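Local coordinates for biotin binding protein A (PDB 2C1S) that binds biotin, here seen holding biotin-D-sulfoxide, as a four-chain member of the avidin family from chicken, at residues A53-G58 with Q63-F68. Residues are numbered along the deposited sequence; the frame is centred on the assembly and turned at random.
Sequences AQQPPG and QPTFGF
Q54 and F66 set two flat groups against each other, the amide plane 84° from the ring plane, with NE2 of Q54 lying obliquely 3.9 Å from CD2 of F66; the carbonyl oxygen of P64 sits in plane at the ring edge. That same oxygen accepts a long hydrogen bond from Q54 NE2 (3.3 Å), the donor 42° out of the carbonyl plane. With CG anti to the backbone N (chi1 -176°), Q54 carries its amide past CB of F66 and T65 O to this carbonyl; a glutamine suits because its methylenes pack there while its amide also donates to a water shared with OE1 of Q63. Cutting Q54 back to an alanine would remove both bonds and is likely to leave a gap beside the P64 ring. P64, with no N-H to place, turns its ring toward Q55, CB meeting Q55 O at 3.1 Å. A53 N to G67 O and G67 N to A53 O, each 3.0 Å, make the hydrogen-bonded pair; Q55 N to T65 O (2.9 Å) adds one bond beyond it. T65's hydroxyl and Q55's amide suit the subunit interface, bonding backbone carbonyls of D76 and S77, respectively, of the second subunit. The segments form the turn end of hairpin 48-54/66-71 in the avidin barrel, F66 packing on L95 and M97 of strand 93-102.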
loop_
_atom_site.group_PDB
_atom_site.type_symbol
_atom_site.label_atom_id
_atom_site.label_comp_id
_atom_site.label_asym_id
_atom_site.label_seq_id
_atom_site.Cartn_x
_atom_site.Cartn_y
_atom_site.Cartn_z
ATOM N N ALA A 53 14.976 -0.937 13.287
ATOM C CA ALA A 53 16.308 -1.321 12.819
ATOM C C ALA A 53 16.637 -0.555 11.568
ATOM O O ALA A 53 15.756 -0.298 10.744
ATOM C CB ALA A 53 16.394 -2.788 12.531
ATOM N N GLN A 54 17.927 -0.235 11.421
ATOM C CA GLN A 54 18.477 0.452 10.255
ATOM C C GLN A 54 19.639 -0.317 9.621
ATOM O O GLN A 54 20.473 -0.912 10.341
ATOM C CB GLN A 54 18.944 1.860 10.644
ATOM C CG GLN A 54 19.416 2.628 9.438
ATOM C CD GLN A 54 19.815 4.045 9.739
ATOM O OE1 GLN A 54 20.535 4.294 10.700
ATOM N NE2 GLN A 54 19.362 4.992 8.892
ATOM N N GLN A 55 19.684 -0.327 8.290
ATOM C CA GLN A 55 20.814 -0.902 7.578
ATOM C C GLN A 55 22.102 -0.120 7.900
ATOM O O GLN A 55 22.048 1.059 8.222
ATOM C CB GLN A 55 20.590 -0.975 6.066
ATOM C CG GLN A 55 19.431 -1.880 5.646
ATOM C CD GLN A 55 19.807 -3.343 5.553
ATOM O OE1 GLN A 55 20.969 -3.744 5.751
ATOM N NE2 GLN A 55 18.832 -4.152 5.222
ATOM N N PRO A 56 23.246 -0.808 7.857
ATOM C CA PRO A 56 24.552 -0.141 7.940
ATOM C C PRO A 56 24.737 0.853 6.780
ATOM O O PRO A 56 24.403 0.526 5.629
ATOM C CB PRO A 56 25.551 -1.304 7.844
ATOM C CG PRO A 56 24.767 -2.441 7.240
ATOM C CD PRO A 56 23.373 -2.271 7.752
ATOM N N PRO A 57 25.256 2.069 7.070
ATOM C CA PRO A 57 25.572 2.945 5.946
ATOM C C PRO A 57 26.445 2.248 4.900
ATOM O O PRO A 57 27.377 1.496 5.249
ATOM C CB PRO A 57 26.317 4.119 6.606
ATOM C CG PRO A 57 26.727 3.594 7.975
ATOM C CD PRO A 57 25.582 2.699 8.355
ATOM N N GLY A 58 26.085 2.428 3.630
ATOM C CA GLY A 58 26.977 2.105 2.513
ATOM C C GLY A 58 28.029 3.207 2.356
ATOM O O GLY A 58 28.121 4.120 3.188
ATOM N N GLN A 63 22.028 7.483 2.325
ATOM C CA GLN A 63 21.665 7.038 3.669
ATOM C C GLN A 63 20.912 5.707 3.628
ATOM O O GLN A 63 20.171 5.462 2.665
ATOM C CB GLN A 63 20.831 8.104 4.354
ATOM C CG GLN A 63 21.558 9.443 4.399
ATOM C CD GLN A 63 22.721 9.381 5.343
ATOM O OE1 GLN A 63 22.654 8.717 6.389
ATOM N NE2 GLN A 63 23.807 10.053 4.984
ATOM N N PRO A 64 21.138 4.834 4.645
ATOM C CA PRO A 64 20.553 3.489 4.628
ATOM C C PRO A 64 19.085 3.457 4.986
ATOM O O PRO A 64 18.595 4.312 5.757
ATOM C CB PRO A 64 21.385 2.725 5.667
ATOM C CG PRO A 64 21.836 3.772 6.619
ATOM C CD PRO A 64 22.041 5.024 5.795
ATOM N N THR A 65 18.391 2.451 4.456
ATOM C CA THR A 65 16.971 2.298 4.755
ATOM C C THR A 65 16.788 1.801 6.194
ATOM O O THR A 65 17.721 1.247 6.793
ATOM C CB THR A 65 16.289 1.321 3.789
ATOM O OG1 THR A 65 16.962 0.058 3.868
ATOM C CG2 THR A 65 16.304 1.859 2.341
ATOM N N PHE A 66 15.601 2.044 6.756
ATOM C CA PHE A 66 15.262 1.638 8.102
ATOM C C PHE A 66 13.753 1.471 8.255
ATOM O O PHE A 66 12.976 1.936 7.416
ATOM C CB PHE A 66 15.748 2.700 9.108
ATOM C CG PHE A 66 15.104 4.034 8.939
ATOM C CD1 PHE A 66 14.058 4.416 9.767
ATOM C CD2 PHE A 66 15.598 4.959 7.985
ATOM C CE1 PHE A 66 13.452 5.687 9.636
ATOM C CE2 PHE A 66 14.991 6.231 7.840
ATOM C CZ PHE A 66 13.938 6.600 8.671
ATOM N N GLY A 67 13.334 0.838 9.341
ATOM C CA GLY A 67 11.939 0.609 9.579
ATOM C C GLY A 67 11.690 0.562 11.068
ATOM O O GLY A 67 12.610 0.265 11.861
ATOM N N PHE A 68 10.466 0.837 11.466
ATOM C CA PHE A 68 10.066 0.646 12.873
ATOM C C PHE A 68 8.594 0.289 13.062
ATOM O O PHE A 68 7.763 0.592 12.227
ATOM C CB PHE A 68 10.481 1.826 13.782
ATOM C CG PHE A 68 9.917 3.170 13.381
ATOM C CD1 PHE A 68 8.688 3.606 13.870
ATOM C CD2 PHE A 68 10.659 4.024 12.552
ATOM C CE1 PHE A 68 8.190 4.845 13.519
ATOM C CE2 PHE A 68 10.166 5.280 12.210
ATOM C CZ PHE A 68 8.938 5.674 12.657
HETATM O O HOH W 1 20.302 7.675 8.213
#